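Local coordinates for protein methylmalonyl-CoA epimerase, mitochondrial (Homo sapiens, PDB 3RMU) that interconverts the R and S forms of methylmalonyl-CoA in mitochondrial propionyl-CoA metabolism and binds a cobalt ion, at residues Leu6-Ala20 / Val44-His58. Residues are numbered along the deposited sequence; the frame is centred on the assembly and turned at random. Where two conformers were deposited one is given.
Sequences LNHVAIAVPDLEKAA and VVFVNLGNTKMELLH. With CO (cobalt (II) ion), chain E.
Strands 6-12 and 53-58 pair in parallel in the sheet of a vicinal oxygen chelate (glyoxalase-type) fold, with helix 16-20 packed over one face and the cobalt site on the other. The backbone ladder runs from Val9 N, bonded to Lys53 O, as far as Val13 N, which meets Leu57 O at 2.9 Å. On the helix side, Leu16 CD1 lies 3.8 Å from Leu56 CB and also touches Val45 CG2, while Ile11 CB meets Leu56 CD2. On the metal side, His8 NE2 binds cobalt at 2.0 Å; His80 and Glu130 complete the protein ligands. The Glu55 carboxylate stacks over one face of the His8 ring, their planes 13° apart, with OE1 accepting from the cobalt-bound water 3 at 2.7 Å, while OE2 is hydrogen-bonded to His112. At the ring's edge His8 ND1 donates in plane to Asn7 OD1 at 2.7 Å, a second-shell bond consistent with holding the ring's rotation so that NE2 faces the metal. Just before the ladder, Thr52 OG1 donates to Leu6 O from above the carbonyl plane. After Leu57, the anti chi1 of His58 (-172°) swings its ring toward the 13-14 turn, where ND1 donates almost straight to Val13 O at 2.8 Å, in both the ring and carbonyl planes.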
ATOM      1  N   LEU A   6       5.755  -9.158   0.555  1.00 13.76           N
ATOM      2  CA  LEU A   6       4.535  -8.430   0.847  1.00 12.97           C
ATOM      3  C   LEU A   6       3.374  -9.367   0.581  1.00 12.97           C
ATOM      4  O   LEU A   6       3.128  -9.754  -0.542  1.00 18.46           O
ATOM      5  CB  LEU A   6       4.414  -7.160   0.007  1.00 14.70           C
ATOM      6  CG  LEU A   6       3.147  -6.340   0.289  1.00 18.82           C
ATOM      7  CD1 LEU A   6       3.477  -5.472   1.436  1.00 17.04           C
ATOM      8  CD2 LEU A   6       2.760  -5.533  -0.945  1.00 26.29           C
ATOM      9  N   ASN A   7       2.682  -9.750   1.638  1.00 13.79           N
ATOM     10  CA  ASN A   7       1.497 -10.587   1.575  1.00 13.55           C
ATOM     11  C   ASN A   7       0.276  -9.806   1.033  1.00 18.28           C
ATOM     12  O   ASN A   7      -0.381 -10.258   0.127  1.00 18.38           O
ATOM     13  CB  ASN A   7       1.247 -11.201   2.945  1.00 16.40           C
ATOM     14  CG  ASN A   7       0.056 -12.088   2.970  1.00 23.03           C
ATOM     15  OD1 ASN A   7      -1.091 -11.635   2.975  1.00 26.06           O
ATOM     16  ND2 ASN A   7       0.315 -13.393   2.989  1.00 26.92           N
ATOM     17  N   HIS A   8      -0.002  -8.620   1.553  1.00 13.39           N
ATOM     18  CA  HIS A   8      -1.095  -7.809   1.031  1.00 15.31           C
ATOM     19  C   HIS A   8      -0.909  -6.342   1.329  1.00 15.35           C
ATOM     20  O   HIS A   8      -0.142  -5.981   2.248  1.00 17.30           O
ATOM     21  CB  HIS A   8      -2.486  -8.277   1.570  1.00 15.94           C
ATOM     22  CG  HIS A   8      -2.651  -8.304   3.072  1.00 18.27           C
ATOM     23  ND1 HIS A   8      -2.419  -9.433   3.821  1.00 18.08           N
ATOM     24  CD2 HIS A   8      -3.208  -7.398   3.935  1.00 17.09           C
ATOM     25  CE1 HIS A   8      -2.726  -9.193   5.091  1.00 22.65           C
ATOM     26  NE2 HIS A   8      -3.190  -7.952   5.190  1.00 15.19           N
ATOM     27  N   VAL A   9      -1.593  -5.522   0.536  1.00 12.11           N
ATOM     28  CA  VAL A   9      -1.826  -4.123   0.866  1.00 14.99           C
ATOM     29  C   VAL A   9      -3.290  -4.085   1.197  1.00 14.01           C
ATOM     30  O   VAL A   9      -4.091  -4.584   0.416  1.00 15.67           O
ATOM     31  CB  VAL A   9      -1.488  -3.169  -0.280  1.00 19.65           C
ATOM     32  CG1 VAL A   9      -1.923  -1.747   0.081  1.00 23.10           C
ATOM     33  CG2 VAL A   9      -0.038  -3.170  -0.512  1.00 31.33           C
ATOM     34  N   ALA A  10      -3.663  -3.533   2.352  1.00 16.06           N
ATOM     35  CA  ALA A  10      -5.077  -3.488   2.793  1.00 16.59           C
ATOM     36  C   ALA A  10      -5.616  -2.079   2.505  1.00 16.65           C
ATOM     37  O   ALA A  10      -4.994  -1.096   2.881  1.00 19.24           O
ATOM     38  CB  ALA A  10      -5.220  -3.692   4.319  1.00 16.62           C
ATOM     39  N   ILE A  11      -6.759  -2.028   1.847  1.00 16.22           N
ATOM     40  CA  ILE A  11      -7.461  -0.762   1.532  1.00 20.74           C
ATOM     41  C   ILE A  11      -8.820  -0.801   2.189  1.00 23.04           C
ATOM     42  O   ILE A  11      -9.579  -1.745   1.960  1.00 21.24           O
ATOM     43  CB  ILE A  11      -7.678  -0.571  -0.019  1.00 18.48           C
ATOM     44  CG1 ILE A  11      -6.409  -0.797  -0.834  1.00 25.31           C
ATOM     45  CG2 ILE A  11      -8.343   0.820  -0.313  1.00 19.37           C
ATOM     46  CD1 ILE A  11      -5.240   0.007  -0.496  1.00 26.83           C
ATOM     47  N   ALA A  12      -9.135   0.209   3.021  1.00 17.34           N
ATOM     48  CA  ALA A  12     -10.446   0.375   3.579  1.00 25.19           C
ATOM     49  C   ALA A  12     -11.325   1.113   2.571  1.00 24.56           C
ATOM     50  O   ALA A  12     -10.906   2.102   1.966  1.00 24.15           O
ATOM     51  CB  ALA A  12     -10.367   1.154   4.886  1.00 20.28           C
ATOM     52  N   VAL A  13     -12.510   0.579   2.320  1.00 26.67           N
ATOM     53  CA  VAL A  13     -13.429   1.198   1.356  1.00 26.08           C
ATOM     54  C   VAL A  13     -14.772   1.362   1.985  1.00 27.98           C
ATOM     55  O   VAL A  13     -15.201   0.518   2.786  1.00 27.74           O
ATOM     56  CB  VAL A  13     -13.528   0.375   0.069  1.00 27.97           C
ATOM     57  CG1 VAL A  13     -12.140   0.307  -0.616  1.00 22.56           C
ATOM     58  CG2 VAL A  13     -14.095  -1.011   0.308  1.00 20.35           C
ATOM     59  N   PRO A  14     -15.477   2.449   1.628  1.00 28.12           N
ATOM     60  CA  PRO A  14     -16.796   2.698   2.210  1.00 35.70           C
ATOM     61  C   PRO A  14     -17.866   1.850   1.542  1.00 33.01           C
ATOM     62  O   PRO A  14     -18.954   1.723   2.060  1.00 31.88           O
ATOM     63  CB  PRO A  14     -17.017   4.172   1.923  1.00 36.50           C
ATOM     64  CG  PRO A  14     -16.214   4.425   0.681  1.00 27.35           C
ATOM     65  CD  PRO A  14     -15.009   3.569   0.795  1.00 31.90           C
ATOM     66  N   ASP A  15     -17.552   1.238   0.404  1.00 28.18           N
ATOM     67  CA  ASP A  15     -18.538   0.409  -0.261  1.00 32.03           C
ATOM     68  C   ASP A  15     -17.823  -0.759  -0.871  1.00 29.99           C
ATOM     69  O   ASP A  15     -17.188  -0.624  -1.905  1.00 27.90           O
ATOM     70  CB  ASP A  15     -19.297   1.224  -1.329  1.00 34.55           C
ATOM     71  CG  ASP A  15     -20.481   0.474  -1.909  1.00 41.70           C
ATOM     72  OD1 ASP A  15     -20.340  -0.708  -2.267  1.00 34.14           O
ATOM     73  OD2 ASP A  15     -21.570   1.074  -2.012  1.00 58.22           O
ATOM     74  N   LEU A  16     -17.917  -1.915  -0.237  1.00 26.99           N
ATOM     75  CA  LEU A  16     -17.087  -3.041  -0.689  1.00 29.08           C
ATOM     76  C   LEU A  16     -17.466  -3.523  -2.105  1.00 27.64           C
ATOM     77  O   LEU A  16     -16.589  -3.797  -2.938  1.00 21.39           O
ATOM     78  CB  LEU A  16     -17.166  -4.193   0.306  1.00 30.14           C
ATOM     79  CG  LEU A  16     -16.242  -5.392   0.106  1.00 25.77           C
ATOM     80  CD1 LEU A  16     -14.796  -4.954  -0.092  1.00 21.23           C
ATOM     81  CD2 LEU A  16     -16.351  -6.347   1.322  1.00 25.47           C
ATOM     82  N   GLU A  17     -18.759  -3.641  -2.379  1.00 28.49           N
ATOM     83  CA  GLU A  17     -19.216  -4.098  -3.700  1.00 29.84           C
ATOM     84  C   GLU A  17     -18.780  -3.135  -4.829  1.00 30.17           C
ATOM     85  O   GLU A  17     -18.300  -3.577  -5.881  1.00 28.08           O
ATOM     86  CB  GLU A  17     -20.739  -4.258  -3.691  1.00 35.10           C
ATOM     87  CG  GLU A  17     -21.302  -5.135  -4.798  1.00 55.95           C
ATOM     88  CD  GLU A  17     -21.114  -6.639  -4.555  1.00 75.41           C
ATOM     89  OE1 GLU A  17     -21.790  -7.429  -5.258  1.00 88.76           O
ATOM     90  OE2 GLU A  17     -20.308  -7.034  -3.676  1.00 71.04           O
ATOM     91  N   LYS A  18     -18.950  -1.823  -4.615  1.00 30.94           N
ATOM     92  CA  LYS A  18     -18.496  -0.833  -5.585  1.00 29.75           C
ATOM     93  C   LYS A  18     -16.971  -0.887  -5.827  1.00 29.37           C
ATOM     94  O   LYS A  18     -16.517  -0.747  -6.993  1.00 23.79           O
ATOM     95  CB  LYS A  18     -18.999   0.577  -5.224  1.00 36.23           C
ATOM     96  CG  LYS A  18     -20.517   0.756  -5.508  1.00 40.06           C
ATOM     97  CD  LYS A  18     -21.036   2.170  -5.204  1.00 46.62           C
ATOM     98  CE  LYS A  18     -22.566   2.197  -5.130  1.00 47.24           C
ATOM     99  NZ  LYS A  18     -23.147   2.202  -6.479  1.00 49.37           N
ATOM    100  N   ALA A  19     -16.179  -1.100  -4.760  1.00 28.16           N
ATOM    101  CA  ALA A  19     -14.712  -1.143  -4.884  1.00 24.44           C
ATOM    102  C   ALA A  19     -14.285  -2.407  -5.649  1.00 22.09           C
ATOM    103  O   ALA A  19     -13.485  -2.351  -6.589  1.00 22.76           O
ATOM    104  CB  ALA A  19     -14.038  -1.060  -3.492  1.00 21.97           C
ATOM    105  N   ALA A  20     -14.856  -3.539  -5.266  1.00 22.20           N
ATOM    106  CA  ALA A  20     -14.594  -4.826  -5.925  1.00 20.72           C
ATOM    107  C   ALA A  20     -14.901  -4.777  -7.422  1.00 24.16           C
ATOM    108  O   ALA A  20     -14.094  -5.208  -8.241  1.00 22.60           O
ATOM    109  CB  ALA A  20     -15.417  -5.944  -5.247  1.00 20.86           C
ATOM    110  N   VAL A  44     -14.009  -8.837   3.515  1.00 22.33           N
ATOM    111  CA  VAL A  44     -12.840  -8.642   2.637  1.00 21.21           C
ATOM    112  C   VAL A  44     -13.129  -9.077   1.201  1.00 17.07           C
ATOM    113  O   VAL A  44     -13.798 -10.111   0.980  1.00 19.24           O
ATOM    114  CB  VAL A  44     -11.593  -9.419   3.160  1.00 18.03           C
ATOM    115  CG1 VAL A  44     -11.916 -10.903   3.351  1.00 19.80           C
ATOM    116  CG2 VAL A  44     -10.338  -9.203   2.212  1.00 18.92           C
ATOM    117  N   VAL A  45     -12.620  -8.323   0.231  1.00 17.03           N
ATOM    118  CA  VAL A  45     -12.473  -8.866  -1.130  1.00 16.83           C
ATOM    119  C   VAL A  45     -10.966  -8.863  -1.424  1.00 13.26           C
ATOM    120  O   VAL A  45     -10.243  -7.900  -1.145  1.00 17.44           O
ATOM    121  CB  VAL A  45     -13.275  -8.053  -2.202  1.00 19.13           C
ATOM    122  CG1 VAL A  45     -12.721  -8.223  -3.635  1.00 15.83           C
ATOM    123  CG2 VAL A  45     -14.798  -8.335  -2.176  1.00 22.78           C
ATOM    124  N   PHE A  46     -10.503  -9.971  -1.986  1.00 17.67           N
ATOM    125  CA  PHE A  46      -9.118 -10.154  -2.387  1.00 18.30           C
ATOM    126  C   PHE A  46      -8.963  -9.820  -3.859  1.00 18.43           C
ATOM    127  O   PHE A  46      -9.689 -10.363  -4.689  1.00 18.51           O
ATOM    128  CB  PHE A  46      -8.713 -11.628  -2.161  1.00 16.80           C
ATOM    129  CG  PHE A  46      -8.807 -12.055  -0.750  1.00 16.44           C
ATOM    130  CD1 PHE A  46      -7.781 -11.742   0.150  1.00 19.23           C
ATOM    131  CD2 PHE A  46      -9.944 -12.714  -0.273  1.00 21.94           C
ATOM    132  CE1 PHE A  46      -7.877 -12.113   1.513  1.00 21.89           C
ATOM    133  CE2 PHE A  46     -10.046 -13.074   1.068  1.00 29.37           C
ATOM    134  CZ  PHE A  46      -9.006 -12.760   1.972  1.00 23.38           C
ATOM    135  N   VAL A  47      -8.053  -8.896  -4.174  1.00 17.20           N
ATOM    136  CA  VAL A  47      -7.698  -8.606  -5.564  1.00 18.42           C
ATOM    137  C   VAL A  47      -6.356  -9.276  -5.818  1.00 15.98           C
ATOM    138  O   VAL A  47      -5.386  -8.943  -5.164  1.00 18.42           O
ATOM    139  CB  VAL A  47      -7.603  -7.132  -5.829  1.00 19.63           C
ATOM    140  CG1 VAL A  47      -7.176  -6.885  -7.285  1.00 17.88           C
ATOM    141  CG2 VAL A  47      -8.947  -6.469  -5.498  1.00 18.77           C
ATOM    142  N   ASN A  48      -6.337 -10.267  -6.697  1.00 18.78           N
ATOM    143  CA  ASN A  48      -5.130 -11.063  -6.897  1.00 14.82           C
ATOM    144  C   ASN A  48      -4.335 -10.476  -8.056  1.00 17.80           C
ATOM    145  O   ASN A  48      -4.713 -10.639  -9.195  1.00 19.54           O
ATOM    146  CB  ASN A  48      -5.472 -12.514  -7.147  1.00 22.15           C
ATOM    147  CG  ASN A  48      -4.220 -13.397  -7.420  1.00 34.44           C
ATOM    148  OD1 ASN A  48      -3.083 -12.973  -7.218  1.00 26.04           O
ATOM    149  ND2 ASN A  48      -4.450 -14.626  -7.868  1.00 32.11           N
ATOM    150  N   LEU A  49      -3.257  -9.767  -7.728  1.00 17.39           N
ATOM    151  CA  LEU A  49      -2.357  -9.210  -8.731  1.00 14.63           C
ATOM    152  C   LEU A  49      -1.195 -10.140  -9.156  1.00 20.22           C
ATOM    153  O   LEU A  49      -0.316  -9.685  -9.901  1.00 17.22           O
ATOM    154  CB  LEU A  49      -1.853  -7.831  -8.310  1.00 15.12           C
ATOM    155  CG  LEU A  49      -2.889  -6.764  -7.944  1.00 15.30           C
ATOM    156  CD1 LEU A  49      -2.229  -5.529  -7.417  1.00 17.07           C
ATOM    157  CD2 LEU A  49      -3.799  -6.435  -9.168  1.00 16.52           C
ATOM    158  N   GLY A  50      -1.252 -11.428  -8.767  1.00 14.78           N
ATOM    159  CA  GLY A  50      -0.270 -12.431  -9.152  1.00 22.56           C
ATOM    160  C   GLY A  50       0.904 -12.488  -8.195  1.00 15.56           C
ATOM    161  O   GLY A  50       1.241 -13.564  -7.673  1.00 21.41           O
ATOM    162  N   ASN A  51       1.546 -11.341  -7.990  1.00 19.58           N
ATOM    163  CA  ASN A  51       2.696 -11.256  -7.101  1.00 18.37           C
ATOM    164  C   ASN A  51       2.316 -11.014  -5.628  1.00 14.54           C
ATOM    165  O   ASN A  51       3.110 -11.288  -4.745  1.00 16.93           O
ATOM    166  CB  ASN A  51       3.758 -10.226  -7.586  1.00 14.85           C
ATOM    167  CG  ASN A  51       3.260  -8.760  -7.594  1.00 19.01           C
ATOM    168  OD1 ASN A  51       2.114  -8.489  -7.883  1.00 13.55           O
ATOM    169  ND2 ASN A  51       4.178  -7.827  -7.400  1.00 17.29           N
ATOM    170  N   THR A  52       1.138 -10.438  -5.418  1.00 16.82           N
ATOM    171  CA  THR A  52       0.625 -10.100  -4.106  1.00 18.32           C
ATOM    172  C   THR A  52      -0.880  -9.859  -4.249  1.00 14.64           C
ATOM    173  O   THR A  52      -1.436  -9.920  -5.374  1.00 16.78           O
ATOM    174  CB  THR A  52       1.340  -8.854  -3.538  1.00 18.51           C
ATOM    175  OG1 THR A  52       1.041  -8.726  -2.143  1.00 19.89           O
ATOM    176  CG2 THR A  52       0.943  -7.555  -4.308  1.00 18.49           C
ATOM    177  N   LYS A  53      -1.525  -9.551  -3.147  1.00 18.67           N
ATOM    178  CA  LYS A  53      -2.925  -9.195  -3.161  1.00 15.54           C
ATOM    179  C   LYS A  53      -3.221  -7.884  -2.505  1.00 20.39           C
ATOM    180  O   LYS A  53      -2.481  -7.429  -1.638  1.00 17.58           O
ATOM    181  CB  LYS A  53      -3.711 -10.238  -2.371  1.00 22.22           C
ATOM    182  CG  LYS A  53      -3.559 -11.551  -2.940  1.00 24.49           C
ATOM    183  CD  LYS A  53      -4.363 -12.603  -2.304  1.00 34.49           C
ATOM    184  CE  LYS A  53      -4.644 -13.663  -3.315  1.00 43.95           C
ATOM    185  NZ  LYS A  53      -4.131 -14.926  -2.796  1.00 37.65           N
ATOM    186  N   MET A  54      -4.324  -7.292  -2.949  1.00 16.74           N
ATOM    187  CA  MET A  54      -4.925  -6.173  -2.270  0.50 17.43           C
ATOM    188  C   MET A  54      -6.090  -6.760  -1.494  1.00 19.19           C
ATOM    189  O   MET A  54      -6.840  -7.572  -2.024  1.00 23.70           O
ATOM    190  CB  MET A  54      -5.447  -5.116  -3.249  0.50 19.93           C
ATOM    191  CG  MET A  54      -4.440  -4.548  -4.217  0.50 19.82           C
ATOM    192  SD  MET A  54      -5.190  -3.419  -5.425  0.50 23.12           S
ATOM    193  CE  MET A  54      -5.806  -2.098  -4.386  0.50 16.46           C
ATOM    194  N   GLU A  55      -6.246  -6.363  -0.242  1.00 17.18           N
ATOM    195  CA  GLU A  55      -7.393  -6.816   0.558  1.00 15.45           C
ATOM    196  C   GLU A  55      -8.235  -5.577   0.699  1.00 16.16           C
ATOM    197  O   GLU A  55      -7.821  -4.605   1.347  1.00 23.61           O
ATOM    198  CB  GLU A  55      -7.004  -7.354   1.916  1.00 14.80           C
ATOM    199  CG  GLU A  55      -6.143  -8.662   1.798  1.00 17.89           C
ATOM    200  CD  GLU A  55      -5.990  -9.452   3.092  1.00 14.47           C
ATOM    201  OE1 GLU A  55      -6.561  -9.036   4.132  1.00 24.60           O
ATOM    202  OE2 GLU A  55      -5.289 -10.506   3.026  1.00 24.27           O
ATOM    203  N   LEU A  56      -9.398  -5.585   0.043  1.00 17.68           N
ATOM    204  CA  LEU A  56     -10.358  -4.496   0.195  1.00 16.93           C
ATOM    205  C   LEU A  56     -11.252  -4.805   1.407  1.00 16.69           C
ATOM    206  O   LEU A  56     -11.872  -5.866   1.490  1.00 16.10           O
ATOM    207  CB  LEU A  56     -11.213  -4.352  -1.083  1.00 21.11           C
ATOM    208  CG  LEU A  56     -10.521  -4.258  -2.444  1.00 24.16           C
ATOM    209  CD1 LEU A  56     -11.558  -4.265  -3.595  1.00 17.38           C
ATOM    210  CD2 LEU A  56      -9.660  -3.018  -2.500  1.00 22.96           C
ATOM    211  N   LEU A  57     -11.371  -3.853   2.335  1.00 18.23           N
ATOM    212  CA  LEU A  57     -11.935  -4.141   3.647  1.00 18.77           C
ATOM    213  C   LEU A  57     -13.072  -3.184   3.897  1.00 16.14           C
ATOM    214  O   LEU A  57     -12.945  -2.011   3.572  1.00 19.82           O
ATOM    215  CB  LEU A  57     -10.891  -3.902   4.741  1.00 18.38           C
ATOM    216  CG  LEU A  57      -9.646  -4.803   4.691  1.00 16.05           C
ATOM    217  CD1 LEU A  57      -8.676  -4.416   5.837  1.00 20.50           C
ATOM    218  CD2 LEU A  57     -10.059  -6.254   4.777  1.00 22.71           C
ATOM    219  N   HIS A  58     -14.146  -3.710   4.476  1.00 21.29           N
ATOM    220  CA  HIS A  58     -15.273  -2.889   4.944  1.00 23.92           C
ATOM    221  C   HIS A  58     -15.750  -3.400   6.301  1.00 22.69           C
ATOM    222  O   HIS A  58     -15.751  -4.610   6.532  1.00 24.14           O
ATOM    223  CB  HIS A  58     -16.412  -2.915   3.922  1.00 28.55           C
ATOM    224  CG  HIS A  58     -17.513  -1.961   4.247  1.00 28.57           C
ATOM    225  ND1 HIS A  58     -17.421  -0.609   3.992  1.00 32.52           N
ATOM    226  CD2 HIS A  58     -18.708  -2.155   4.846  1.00 35.19           C
ATOM    227  CE1 HIS A  58     -18.526  -0.014   4.406  1.00 37.12           C
ATOM    228  NE2 HIS A  58     -19.327  -0.932   4.918  1.00 35.34           N
TER
HETATM  229 CO    CO E   1      -4.013  -7.389   6.930  1.00 20.78          CO
HETATM  230  O   HOH W   1      -3.761 -11.659   1.216  1.00 28.21           O
HETATM  231  O   HOH W   2      -5.131  -9.448   7.233  1.00 33.99           O
HETATM  232  O   HOH W   3      -6.086  -7.106   5.896  1.00 29.24           O
HETATM  233  O   HOH W   4      -5.448  -7.778   8.718  1.00 28.81           O